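Local atomic coordinates of putative methyltransferase (Porphyromonas gingivalis, PDB entry 3LL7), a protein that is probably a methyltransferase that uses S-adenosylmethionine to methylate a substrate not known here. Residues E76-A81 and G102-D107; I91-K96 and M112-Q117; K96-T101 and F162-I167; Q117-E122 and N146-D151; C202-A207 and L241-L246. All blocks are in the same frame, centred on the assembly; numbering follows the deposited sequence. Where two conformers were deposited one is given.

Contact 1 (E76-A81 and G102-D107). With FMT (formic acid), chain D.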
# COMPACT_ATOMS: atom_id res chain seq x y z
N GLU A 76 -13.56 0.41 -5.40
CA GLU A 76 -12.99 -0.16 -4.17
C GLU A 76 -11.74 -0.99 -4.39
O GLU A 76 -10.97 -1.20 -3.46
CB GLU A 76 -14.05 -0.92 -3.36
CG GLU A 76 -15.18 -0.04 -2.78
CD GLU A 76 -14.72 0.93 -1.66
OE1 GLU A 76 -13.95 0.51 -0.76
OE2 GLU A 76 -15.17 2.10 -1.68
N GLN A 77 -11.48 -1.42 -5.62
CA GLN A 77 -10.28 -2.23 -5.92
C GLN A 77 -9.03 -1.40 -6.25
O GLN A 77 -7.91 -1.93 -6.27
CB GLN A 77 -10.56 -3.18 -7.10
CG GLN A 77 -11.61 -4.28 -6.81
CD GLN A 77 -11.93 -5.12 -8.04
OE1 GLN A 77 -11.47 -4.84 -9.15
NE2 GLN A 77 -12.71 -6.17 -7.84
N SER A 78 -9.21 -0.12 -6.54
CA SER A 78 -8.12 0.68 -7.08
C SER A 78 -7.05 1.02 -6.04
O SER A 78 -7.31 1.00 -4.84
CB SER A 78 -8.65 1.97 -7.70
OG SER A 78 -8.87 2.95 -6.69
N SER A 79 -5.84 1.35 -6.53
CA SER A 79 -4.81 2.00 -5.69
C SER A 79 -5.34 3.28 -5.02
O SER A 79 -6.30 3.91 -5.50
CB SER A 79 -3.58 2.33 -6.53
OG SER A 79 -2.83 1.17 -6.84
N GLY A 80 -4.74 3.65 -3.89
CA GLY A 80 -5.00 4.95 -3.28
C GLY A 80 -4.23 6.00 -4.05
O GLY A 80 -3.46 5.68 -4.96
N ALA A 81 -4.42 7.26 -3.68
CA ALA A 81 -3.65 8.37 -4.25
C ALA A 81 -2.15 8.35 -3.88
O ALA A 81 -1.29 8.63 -4.72
CB ALA A 81 -4.29 9.72 -3.82
N GLY A 102 -4.55 -2.82 -16.31
CA GLY A 102 -5.47 -1.70 -16.35
C GLY A 102 -6.18 -1.36 -15.06
O GLY A 102 -5.55 -1.12 -14.04
N GLY A 103 -7.51 -1.30 -15.15
CA GLY A 103 -8.43 -0.99 -14.05
C GLY A 103 -8.96 0.45 -14.12
O GLY A 103 -9.19 0.97 -15.21
N LEU A 104 -9.14 1.09 -12.97
CA LEU A 104 -9.64 2.48 -12.93
C LEU A 104 -8.62 3.42 -13.56
O LEU A 104 -8.95 4.53 -14.03
CB LEU A 104 -9.91 2.87 -11.45
CG LEU A 104 -10.76 4.09 -11.14
CD1 LEU A 104 -12.04 4.12 -11.97
CD2 LEU A 104 -11.12 4.09 -9.65
N GLY A 105 -7.35 2.98 -13.58
CA GLY A 105 -6.30 3.70 -14.32
C GLY A 105 -5.45 4.64 -13.47
O GLY A 105 -4.62 5.40 -14.00
N ILE A 106 -5.61 4.60 -12.16
CA ILE A 106 -4.83 5.52 -11.34
C ILE A 106 -3.33 5.19 -11.30
O ILE A 106 -2.51 6.11 -11.20
CB ILE A 106 -5.39 5.68 -9.93
CG1 ILE A 106 -4.70 6.86 -9.23
CG2 ILE A 106 -5.26 4.37 -9.17
CD1 ILE A 106 -5.20 7.15 -7.84
N ASP A 107 -2.98 3.91 -11.38
CA ASP A 107 -1.58 3.53 -11.51
C ASP A 107 -1.06 3.99 -12.88
O ASP A 107 0.04 4.54 -12.98
CB ASP A 107 -1.40 2.02 -11.30
CG ASP A 107 -1.60 1.60 -9.83
OD1 ASP A 107 -1.45 2.45 -8.94
OD2 ASP A 107 -1.89 0.42 -9.55
C FMT D . -5.62 1.05 -10.58
O1 FMT D . -4.97 1.41 -11.56
O2 FMT D . -6.85 1.11 -10.53
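S79 and D107 meet through their polar ends: S79 OG donates to D107 OD1 at 2.8 Å, arriving on the syn side and 20° out of the carboxylate plane. With S79 chi1 at -74°, the hydroxyl stands beside its own backbone N and faces the acid. K208 gives a further hydrogen bond to S79 OG, and Y168 OH holds D107 OD2, so both carboxylate oxygens of this buried acid have partners. Around this pair the packing is close. S79 CB lies 3.7 Å from I106 CG2, taking I106 in one of its two conformers, while S78 CB meets the L104 methyl CD2 at 3.8 Å. The other side is looser: the far end of I106, CD1, meets just the backbone of G80 and A81, at the more exposed end, where A81 turns its methyl away. S78 OG also faces its own segment, bonding to S79 O at 3.0 Å. A formate, probably from the crystallisation liquor, lies within the turn of 102-107. D107 N points almost straight at its O1 (3.2 Å, 168°), whereas L104 N reaches O2 by a weak bond. The start of helix 106-112, with G105 as N-cap, would be expected to attract such an anion. G102, G103 and G105 all have positive phi, consistent with the tight curl of the chain round the formate. The contact thus sets the link between helices 72-77 and 81-86 against the glycine-rich loop joining strand 96-99 to helix 106-112, with W61 of helix 59-62 packing on L104 and I106.

Contact 2 (I91-K96 and M112-Q117)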
# COMPACT_ATOMS: atom_id res chain seq x y z
N ILE A 91 9.90 5.43 -12.83
CA ILE A 91 9.74 5.71 -14.25
C ILE A 91 10.51 6.95 -14.69
O ILE A 91 10.16 8.06 -14.29
CB ILE A 91 8.23 5.88 -14.61
CG1 ILE A 91 7.37 4.75 -14.01
CG2 ILE A 91 8.02 6.02 -16.16
CD1 ILE A 91 7.72 3.32 -14.47
N ARG A 92 11.54 6.78 -15.52
CA ARG A 92 12.28 7.92 -16.08
C ARG A 92 11.39 8.84 -16.92
O ARG A 92 10.51 8.38 -17.65
CB ARG A 92 13.46 7.44 -16.92
CG ARG A 92 14.65 6.97 -16.12
CD ARG A 92 15.89 6.77 -17.04
NE ARG A 92 16.85 7.88 -17.06
CZ ARG A 92 16.99 8.76 -18.05
NH1 ARG A 92 16.22 8.68 -19.14
NH2 ARG A 92 17.90 9.72 -17.96
N GLU A 93 11.62 10.15 -16.80
CA GLU A 93 10.84 11.15 -17.53
C GLU A 93 10.98 10.95 -19.05
O GLU A 93 12.09 10.78 -19.54
CB GLU A 93 11.28 12.56 -17.12
CG GLU A 93 10.62 13.72 -17.87
CD GLU A 93 9.17 13.95 -17.45
OE1 GLU A 93 8.88 13.92 -16.23
OE2 GLU A 93 8.32 14.16 -18.34
N GLY A 94 9.85 10.95 -19.76
CA GLY A 94 9.83 10.86 -21.23
C GLY A 94 9.95 9.47 -21.85
O GLY A 94 10.22 9.34 -23.04
N THR A 95 9.72 8.42 -21.05
CA THR A 95 9.85 7.03 -21.49
C THR A 95 8.50 6.46 -22.01
O THR A 95 7.51 7.20 -22.12
CB THR A 95 10.34 6.14 -20.34
OG1 THR A 95 9.56 6.43 -19.17
CG2 THR A 95 11.84 6.38 -20.05
N LYS A 96 8.50 5.16 -22.34
CA LYS A 96 7.33 4.43 -22.82
C LYS A 96 6.91 3.39 -21.77
O LYS A 96 7.77 2.71 -21.20
CB LYS A 96 7.65 3.66 -24.11
CG LYS A 96 7.98 4.51 -25.34
CD LYS A 96 8.50 3.64 -26.50
CE LYS A 96 9.96 3.23 -26.31
NZ LYS A 96 10.60 2.72 -27.57
N MSE A 112 2.19 7.75 -16.19
CA MSE A 112 2.15 8.78 -17.23
C MSE A 112 2.45 10.19 -16.73
O MSE A 112 2.59 11.11 -17.55
CB MSE A 112 0.78 8.74 -17.91
CG MSE A 112 0.51 7.46 -18.70
SE MSE A 112 1.76 7.11 -20.14
CE MSE A 112 1.56 8.75 -21.13
N SER A 113 2.57 10.38 -15.42
CA SER A 113 3.10 11.65 -14.87
C SER A 113 4.55 11.82 -15.29
O SER A 113 5.07 12.93 -15.26
CB SER A 113 2.97 11.74 -13.34
OG SER A 113 3.86 10.84 -12.68
N LYS A 114 5.19 10.72 -15.67
CA LYS A 114 6.60 10.74 -16.07
C LYS A 114 6.80 10.35 -17.54
O LYS A 114 7.52 11.01 -18.28
CB LYS A 114 7.42 9.81 -15.16
CG LYS A 114 7.41 10.17 -13.66
CD LYS A 114 8.30 11.42 -13.34
CE LYS A 114 9.79 11.08 -13.26
NZ LYS A 114 10.18 10.03 -12.23
N ALA A 115 6.18 9.24 -17.93
CA ALA A 115 6.31 8.69 -19.28
C ALA A 115 5.62 9.59 -20.30
O ALA A 115 4.66 10.28 -19.96
CB ALA A 115 5.70 7.29 -19.31
N SER A 116 6.10 9.57 -21.53
CA SER A 116 5.49 10.36 -22.61
C SER A 116 4.51 9.56 -23.44
O SER A 116 3.62 10.13 -24.07
CB SER A 116 6.57 10.96 -23.53
OG SER A 116 7.45 9.95 -24.00
N GLN A 117 4.69 8.24 -23.49
CA GLN A 117 3.83 7.38 -24.28
C GLN A 117 3.44 6.16 -23.45
O GLN A 117 4.26 5.60 -22.74
CB GLN A 117 4.54 6.92 -25.56
CG GLN A 117 5.15 8.03 -26.40
CD GLN A 117 5.98 7.48 -27.53
OE1 GLN A 117 7.21 7.45 -27.46
NE2 GLN A 117 5.31 6.99 -28.56
O HOH W 1 5.90 14.35 -17.29
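T95 O draws several donors of 112-117 together: S116 N bonds to it at 2.8 Å, and Q117 N adds a weak bond at 3.3 Å. S116 OG lies near both G94 O and T95 O, either of which it could reach only weakly. Within the turn, G94 N donates to K114 O at 2.8 Å. The loop 92-95 that presents these groups is a type II beta turn, with G94 at positive phi and T95 OG1 bonded back to R92 O at 2.6 Å. K114 curls over the turn's entrance. Bends at chi2, chi3 and chi4 fold its chain back until NZ reaches I91 O at 2.9 Å, and S88 O is a second acceptor for the same ammonium. The aliphatic part of K114 passes I91, whose CG2 also touches the A115 methyl at 4.1 Å. E93 crosses K114 at about a right angle; its OE2 accepts a hydrogen bond from a water that also donates to S113 O, a bridge on the outer side of this surface contact. Past the turn, K96 and Q117 pair as parallel neighbours and their side chains run side by side, K96 CG 3.7 Å from Q117 OE1. Two strand starts drawn together after an intervening helix are characteristic of a beta-alpha-beta crossover, here strand 96-99, helix 106-112 and strand 117-122 of the Rossmann-like methyltransferase fold.

Contact 3 (K96-T101 and F162-I167)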
# COMPACT_ATOMS: atom_id res chain seq x y z
N LYS A 96 8.50 5.16 -22.34
CA LYS A 96 7.33 4.43 -22.82
C LYS A 96 6.91 3.39 -21.77
O LYS A 96 7.77 2.71 -21.20
CB LYS A 96 7.65 3.66 -24.11
CG LYS A 96 7.98 4.51 -25.34
CD LYS A 96 8.50 3.64 -26.50
CE LYS A 96 9.96 3.23 -26.31
NZ LYS A 96 10.60 2.72 -27.57
N VAL A 97 5.61 3.27 -21.53
CA VAL A 97 5.08 2.28 -20.58
C VAL A 97 3.90 1.46 -21.14
O VAL A 97 3.12 1.95 -21.94
CB VAL A 97 4.66 2.93 -19.21
CG1 VAL A 97 5.89 3.51 -18.48
CG2 VAL A 97 3.60 4.00 -19.43
N VAL A 98 3.79 0.22 -20.70
CA VAL A 98 2.60 -0.58 -20.96
C VAL A 98 2.05 -1.00 -19.59
O VAL A 98 2.81 -1.50 -18.77
CB VAL A 98 2.92 -1.85 -21.81
CG1 VAL A 98 1.68 -2.75 -21.97
CG2 VAL A 98 3.43 -1.45 -23.19
N ASP A 99 0.76 -0.78 -19.36
CA ASP A 99 0.06 -1.30 -18.19
C ASP A 99 -0.86 -2.45 -18.62
O ASP A 99 -1.85 -2.23 -19.31
CB ASP A 99 -0.76 -0.16 -17.57
CG ASP A 99 -1.50 -0.56 -16.31
OD1 ASP A 99 -1.69 -1.76 -16.02
OD2 ASP A 99 -1.89 0.37 -15.59
N LEU A 100 -0.51 -3.67 -18.20
CA LEU A 100 -1.13 -4.91 -18.68
C LEU A 100 -2.47 -5.21 -18.05
O LEU A 100 -3.25 -6.02 -18.60
CB LEU A 100 -0.22 -6.10 -18.41
CG LEU A 100 1.16 -6.16 -19.08
CD1 LEU A 100 1.82 -7.47 -18.67
CD2 LEU A 100 1.12 -6.04 -20.61
N THR A 101 -2.72 -4.65 -16.87
CA THR A 101 -3.83 -5.11 -16.06
C THR A 101 -4.90 -4.04 -15.90
O THR A 101 -5.99 -4.31 -15.40
CB THR A 101 -3.34 -5.63 -14.69
OG1 THR A 101 -2.28 -4.79 -14.20
CG2 THR A 101 -2.82 -7.07 -14.82
N PHE A 162 6.23 -2.20 -29.73
CA PHE A 162 6.33 -0.96 -28.96
C PHE A 162 7.65 -0.88 -28.22
O PHE A 162 8.25 0.20 -28.13
CB PHE A 162 5.16 -0.87 -27.96
CG PHE A 162 5.01 0.48 -27.30
CD1 PHE A 162 5.02 1.65 -28.05
CD2 PHE A 162 4.80 0.56 -25.92
CE1 PHE A 162 4.86 2.90 -27.43
CE2 PHE A 162 4.63 1.80 -25.30
CZ PHE A 162 4.66 2.97 -26.05
N HIS A 163 8.11 -2.03 -27.72
CA HIS A 163 9.35 -2.14 -26.94
C HIS A 163 9.41 -1.10 -25.81
O HIS A 163 10.28 -0.24 -25.82
CB HIS A 163 10.59 -2.04 -27.85
CG HIS A 163 11.81 -2.66 -27.26
ND1 HIS A 163 12.37 -2.24 -26.07
CD2 HIS A 163 12.58 -3.69 -27.69
CE1 HIS A 163 13.43 -2.98 -25.80
NE2 HIS A 163 13.58 -3.87 -26.76
N PRO A 164 8.46 -1.18 -24.85
CA PRO A 164 8.40 -0.14 -23.81
C PRO A 164 9.60 -0.17 -22.86
O PRO A 164 10.27 -1.21 -22.73
CB PRO A 164 7.12 -0.51 -23.05
CG PRO A 164 7.08 -2.01 -23.16
CD PRO A 164 7.46 -2.24 -24.61
N ASP A 165 9.86 0.96 -22.22
CA ASP A 165 10.90 1.03 -21.19
C ASP A 165 10.42 0.24 -19.99
O ASP A 165 11.20 -0.47 -19.36
CB ASP A 165 11.18 2.49 -20.83
CG ASP A 165 11.78 3.26 -22.00
OD1 ASP A 165 12.97 3.06 -22.27
OD2 ASP A 165 11.06 4.08 -22.63
N TYR A 166 9.12 0.33 -19.70
CA TYR A 166 8.53 -0.39 -18.57
C TYR A 166 7.22 -1.10 -18.86
O TYR A 166 6.36 -0.58 -19.58
CB TYR A 166 8.33 0.53 -17.38
CG TYR A 166 9.47 1.46 -17.10
CD1 TYR A 166 10.50 1.09 -16.23
CD2 TYR A 166 9.52 2.72 -17.70
CE1 TYR A 166 11.57 1.96 -15.97
CE2 TYR A 166 10.57 3.60 -17.44
CZ TYR A 166 11.59 3.21 -16.58
OH TYR A 166 12.61 4.09 -16.32
N ILE A 167 7.09 -2.30 -18.31
CA ILE A 167 5.84 -3.04 -18.34
C ILE A 167 5.36 -3.18 -16.89
O ILE A 167 6.07 -3.75 -16.04
CB ILE A 167 5.98 -4.42 -19.03
CG1 ILE A 167 6.27 -4.23 -20.53
CG2 ILE A 167 4.72 -5.24 -18.86
CD1 ILE A 167 6.64 -5.49 -21.27
O HOH W 2 12.67 1.26 -26.75
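Segments 96-101 and 162-167 run parallel, V97 paired with Y166 and V98 with I167. Y166 N donates to K96 O at 3.1 Å and V98 N to Y166 O at 2.9 Å. Just before the ladder D165 OD2 accepts K96 N at 2.8 Å through its anti lone pair, in the place of a strand carbonyl, while D165 N adds a weak bond to K96 O. Strand 96-99 lies inside the sheet, flanked by 117-122 and 166-173, as the first strand does in class I methyltransferases, and it leads into the glycine-rich loop. There D99 OD1 accepts T101 N, forming an Asx turn, and also G102 N. Among the side chains, F162, from the end of helix 156-162, packs against K96 and V98. K96 lies over one face of its ring, CD 4.1 Å from the centroid in a CH-pi contact. V97 O and V98 CG2 sit at the ring's edge. A bend at chi3 (-78°) lifts K96 NZ away from the ring but keeps it over the same face, too far for more than a weak cation-pi attraction. K96 NZ bonds to a water at 2.7 Å, and only weakly to F162 O and H163 O. V98 CG2 also touches P164 CG at 3.7 Å. On the opposite sheet face from V98, V97 CG1 rests obliquely against the Y166 ring at CD2 (3.8 Å), while Y166 OH bonds to R92 N. Farther along, L100 CD1 packs on I167 CG2 at 3.7 Å.

Contact 4 (Q117-E122 and N146-D151)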
# COMPACT_ATOMS: atom_id res chain seq x y z
N GLN A 117 4.69 8.24 -23.49
CA GLN A 117 3.83 7.38 -24.28
C GLN A 117 3.44 6.16 -23.45
O GLN A 117 4.26 5.60 -22.74
CB GLN A 117 4.54 6.92 -25.56
CG GLN A 117 5.15 8.03 -26.40
CD GLN A 117 5.98 7.48 -27.53
OE1 GLN A 117 7.21 7.45 -27.46
NE2 GLN A 117 5.31 6.99 -28.56
N GLY A 118 2.17 5.74 -23.56
CA GLY A 118 1.71 4.57 -22.83
C GLY A 118 0.62 3.78 -23.53
O GLY A 118 -0.16 4.32 -24.33
N ILE A 119 0.61 2.48 -23.27
CA ILE A 119 -0.49 1.61 -23.67
C ILE A 119 -1.13 1.05 -22.40
O ILE A 119 -0.45 0.50 -21.54
CB ILE A 119 0.01 0.42 -24.57
CG1 ILE A 119 0.69 0.97 -25.84
CG2 ILE A 119 -1.15 -0.53 -24.90
CD1 ILE A 119 1.27 -0.12 -26.80
N TYR A 120 -2.44 1.22 -22.30
CA TYR A 120 -3.21 0.74 -21.18
C TYR A 120 -4.03 -0.40 -21.76
O TYR A 120 -4.58 -0.26 -22.86
CB TYR A 120 -4.12 1.88 -20.71
CG TYR A 120 -5.38 1.49 -19.95
CD1 TYR A 120 -5.49 1.75 -18.60
CD2 TYR A 120 -6.48 0.91 -20.61
CE1 TYR A 120 -6.66 1.43 -17.88
CE2 TYR A 120 -7.65 0.58 -19.90
CZ TYR A 120 -7.72 0.85 -18.52
OH TYR A 120 -8.86 0.55 -17.80
N ILE A 121 -4.08 -1.52 -21.06
CA ILE A 121 -4.83 -2.70 -21.50
C ILE A 121 -5.70 -3.19 -20.36
O ILE A 121 -5.21 -3.38 -19.24
CB ILE A 121 -3.86 -3.86 -21.95
CG1 ILE A 121 -2.89 -3.36 -23.03
CG2 ILE A 121 -4.69 -5.06 -22.44
CD1 ILE A 121 -1.85 -4.38 -23.57
N GLU A 122 -6.99 -3.39 -20.62
CA GLU A 122 -7.91 -3.84 -19.58
C GLU A 122 -8.88 -4.87 -20.14
O GLU A 122 -9.54 -4.62 -21.16
CB GLU A 122 -8.69 -2.63 -19.03
CG GLU A 122 -9.99 -2.95 -18.30
CD GLU A 122 -9.77 -3.80 -17.03
OE1 GLU A 122 -8.80 -3.56 -16.27
OE2 GLU A 122 -10.56 -4.73 -16.80
N ASN A 146 -2.72 4.85 -25.74
CA ASN A 146 -3.55 3.92 -26.49
C ASN A 146 -4.28 3.10 -25.43
O ASN A 146 -3.66 2.46 -24.58
CB ASN A 146 -2.67 3.04 -27.38
CG ASN A 146 -3.46 2.19 -28.37
OD1 ASN A 146 -4.68 2.22 -28.41
ND2 ASN A 146 -2.74 1.41 -29.18
N ILE A 147 -5.61 3.14 -25.47
CA ILE A 147 -6.41 2.53 -24.43
C ILE A 147 -7.14 1.32 -25.04
O ILE A 147 -8.05 1.46 -25.86
CB ILE A 147 -7.38 3.58 -23.86
CG1 ILE A 147 -6.57 4.77 -23.28
CG2 ILE A 147 -8.27 2.98 -22.80
CD1 ILE A 147 -7.34 6.09 -23.25
N LEU A 148 -6.69 0.12 -24.68
CA LEU A 148 -7.14 -1.10 -25.35
C LEU A 148 -8.00 -2.00 -24.47
O LEU A 148 -7.76 -2.15 -23.29
CB LEU A 148 -5.93 -1.91 -25.83
CG LEU A 148 -4.97 -1.32 -26.86
CD1 LEU A 148 -3.76 -2.23 -26.97
CD2 LEU A 148 -5.64 -1.08 -28.24
N THR A 149 -9.02 -2.61 -25.08
CA THR A 149 -9.86 -3.57 -24.38
C THR A 149 -9.39 -4.98 -24.71
O THR A 149 -9.13 -5.29 -25.87
CB THR A 149 -11.32 -3.43 -24.82
OG1 THR A 149 -11.79 -2.12 -24.47
CG2 THR A 149 -12.24 -4.53 -24.17
N GLY A 150 -9.30 -5.82 -23.68
CA GLY A 150 -9.08 -7.26 -23.87
C GLY A 150 -7.95 -7.80 -23.02
O GLY A 150 -7.38 -7.08 -22.21
N ASP A 151 -7.62 -9.07 -23.20
CA ASP A 151 -6.50 -9.65 -22.46
C ASP A 151 -5.20 -9.31 -23.17
O ASP A 151 -5.10 -9.46 -24.40
CB ASP A 151 -6.67 -11.16 -22.31
CG ASP A 151 -5.71 -11.76 -21.28
OD1 ASP A 151 -6.13 -11.99 -20.11
OD2 ASP A 151 -4.52 -11.96 -21.61
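The Y120 ring meets L148 N at its edge, close to the ring plane, and takes I147 CG2 obliquely on CD2 at 3.5 Å. A131 and I135 of helix 125-138 also pack on this ring, and its hydroxyl bonds to G103 O. The carboxylate of E122, on the same sheet face, turns away from segment 146-151, and its OE2 accepts N124 N. Beneath these groups runs a regular parallel ladder. Y120 N donates to N146 O at 2.9 Å, L148 N to Y120 O at 2.8 Å, and G150 N closes the row on E122 O at 2.8 Å. On the opposite face, which N146 shares, the contacts are aliphatic. L148 CD1 rests against both I119 CG2 (3.7 Å) and I121 CG1 (4.2 Å); L148 and I121 point the same way. I121 CG2, anti to its nitrogen, reaches G150 O at 3.4 Å. The strand axes cross at -18°, the twist of a parallel pair, and helix 125-138 links them as a beta-alpha-beta crossover: it packs on Y120, E122 and T149, while helix 156-162 packs on I119, I121 and L148, and strand 96-99 borders 117-122 on its other edge.

Contact 5 (C202-A207 and L241-L246)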
# COMPACT_ATOMS: atom_id res chain seq x y z
N CYS A 202 11.39 -5.12 -22.86
CA CYS A 202 11.31 -3.93 -22.03
C CYS A 202 12.60 -3.77 -21.24
O CYS A 202 13.44 -4.70 -21.21
CB CYS A 202 10.09 -4.01 -21.09
SG CYS A 202 10.18 -5.33 -19.86
N SER A 203 12.80 -2.60 -20.65
CA SER A 203 13.93 -2.40 -19.74
C SER A 203 13.66 -3.09 -18.40
O SER A 203 14.48 -3.89 -17.95
CB SER A 203 14.25 -0.92 -19.54
OG SER A 203 14.78 -0.35 -20.73
N SER A 204 12.50 -2.80 -17.80
CA SER A 204 12.07 -3.47 -16.58
C SER A 204 10.59 -3.83 -16.58
O SER A 204 9.79 -3.18 -17.25
CB SER A 204 12.32 -2.58 -15.36
OG SER A 204 13.70 -2.50 -15.08
N ILE A 205 10.24 -4.87 -15.84
CA ILE A 205 8.86 -5.12 -15.45
C ILE A 205 8.69 -4.71 -13.99
O ILE A 205 9.53 -5.07 -13.15
CB ILE A 205 8.47 -6.60 -15.55
CG1 ILE A 205 8.43 -7.06 -17.03
CG2 ILE A 205 7.09 -6.85 -14.91
CD1 ILE A 205 8.35 -8.56 -17.17
N LEU A 206 7.61 -3.98 -13.71
CA LEU A 206 7.27 -3.55 -12.33
C LEU A 206 5.95 -4.22 -11.98
O LEU A 206 4.95 -4.02 -12.69
CB LEU A 206 7.11 -2.03 -12.27
CG LEU A 206 6.84 -1.42 -10.87
CD1 LEU A 206 8.02 -1.68 -9.89
CD2 LEU A 206 6.49 0.07 -10.96
N ALA A 207 5.95 -5.07 -10.96
CA ALA A 207 4.77 -5.81 -10.54
C ALA A 207 4.33 -5.32 -9.18
O ALA A 207 5.16 -5.20 -8.26
CB ALA A 207 5.05 -7.30 -10.49
N LEU A 241 6.22 -3.93 -4.20
CA LEU A 241 6.52 -3.63 -5.58
C LEU A 241 7.81 -4.34 -5.90
O LEU A 241 8.77 -4.27 -5.12
CB LEU A 241 6.69 -2.14 -5.76
CG LEU A 241 5.44 -1.31 -5.61
CD1 LEU A 241 5.81 0.17 -5.51
CD2 LEU A 241 4.53 -1.53 -6.83
N VAL A 242 7.82 -5.07 -7.00
CA VAL A 242 9.02 -5.79 -7.39
C VAL A 242 9.42 -5.31 -8.78
O VAL A 242 8.57 -5.16 -9.64
CB VAL A 242 8.74 -7.29 -7.44
CG1 VAL A 242 9.99 -8.01 -7.81
CG2 VAL A 242 8.24 -7.79 -6.08
N ARG A 243 10.71 -5.02 -8.97
CA ARG A 243 11.19 -4.70 -10.31
C ARG A 243 12.10 -5.80 -10.81
O ARG A 243 13.00 -6.23 -10.08
CB ARG A 243 11.91 -3.36 -10.33
CG ARG A 243 12.37 -2.93 -11.76
CD ARG A 243 12.96 -1.53 -11.73
NE ARG A 243 14.22 -1.48 -11.00
CZ ARG A 243 15.40 -1.83 -11.52
NH1 ARG A 243 16.51 -1.74 -10.79
NH2 ARG A 243 15.48 -2.28 -12.78
N MSE A 244 11.83 -6.26 -12.05
CA MSE A 244 12.64 -7.29 -12.72
C MSE A 244 13.25 -6.73 -13.99
O MSE A 244 12.66 -5.88 -14.65
CB MSE A 244 11.80 -8.50 -13.12
CG MSE A 244 11.51 -9.43 -11.98
SE MSE A 244 9.91 -10.43 -12.29
CE MSE A 244 8.74 -8.90 -12.09
N SER A 245 14.45 -7.20 -14.33
CA SER A 245 15.12 -6.70 -15.50
C SER A 245 16.19 -7.69 -15.93
O SER A 245 16.99 -8.14 -15.10
CB SER A 245 15.74 -5.33 -15.19
OG SER A 245 16.37 -4.77 -16.33
N LEU A 246 16.15 -8.08 -17.21
CA LEU A 246 17.22 -8.89 -17.86
C LEU A 246 18.43 -8.01 -18.17
O LEU A 246 19.51 -8.50 -18.53
CB LEU A 246 16.71 -9.46 -19.18
CG LEU A 246 15.84 -10.72 -19.30
CD1 LEU A 246 15.58 -11.01 -20.79
CD2 LEU A 246 16.47 -11.93 -18.66
O HOH W 3 14.33 -6.66 -19.00
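R243 and S204 supply the polar side-chain contact: NH2 of the arginine donates to S204 OG at 2.9 Å, with the hydroxyl at the edge of the guanidinium and only 6° from its plane. The R243 chain is extended to CD and bends at chi3 (68°), which lays CG and CD along S204 before the planar head closes on OG. NE makes a salt bridge to E227 of strand 225-233, and NH2, besides S204, one to E248; two carboxylates thus probably balance the guanidinium charge. Backbone bonds make an antiparallel ladder. I205 and M244 form one hydrogen-bonded pair, M244 N to I205 O at 2.8 Å, and A207 and V242 another, A207 N to V242 O at 2.9 Å. L206 and R243 face each other between them as the non-hydrogen-bonded pair, and L206 CA makes a CH...O contact to V242 O at 3.4 Å. Apolar contacts lie mostly on the other face. The selenomethionine M244 bends at chi3 so that CE touches I205 CG2 at 3.9 Å and A207 CB at 4.3 Å. On the R243 face, L206 CD1 lies 4.4 Å from L241 CB. Strand 236-244 running antiparallel between 204-209 and 225-233 matches the reversed seventh strand beside the fifth in class I methyltransferases, which sets this fold apart from a classical all-parallel Rossmann sheet.

How the contacts relate
Contacts 2, 4 and 5 gather round contact 3, each centre about 10 Å from its own. Contacts 3, 4 and 5 follow one sheet in the order 144-149, 117-122, 96-99, 166-173, 204-209, 236-244, and contact 2 joins it at the K96-Q117 pair. Backbone bonds carry the row onward: D99 N to I119 O at 2.8 Å links contacts 3 and 4, and I167 O accepts L206 N at 2.8 Å between contacts 3 and 5. Contact 1 lies past the C-terminal end of strand 96-99, its centre about 15 Å from that of contact 4. There Y120 OH meets G103 O at 2.6 Å. The formate-holding loop and E122 correspond to where class I methyltransferases usually bind S-adenosylmethionine, so a cofactor pocket here is probable.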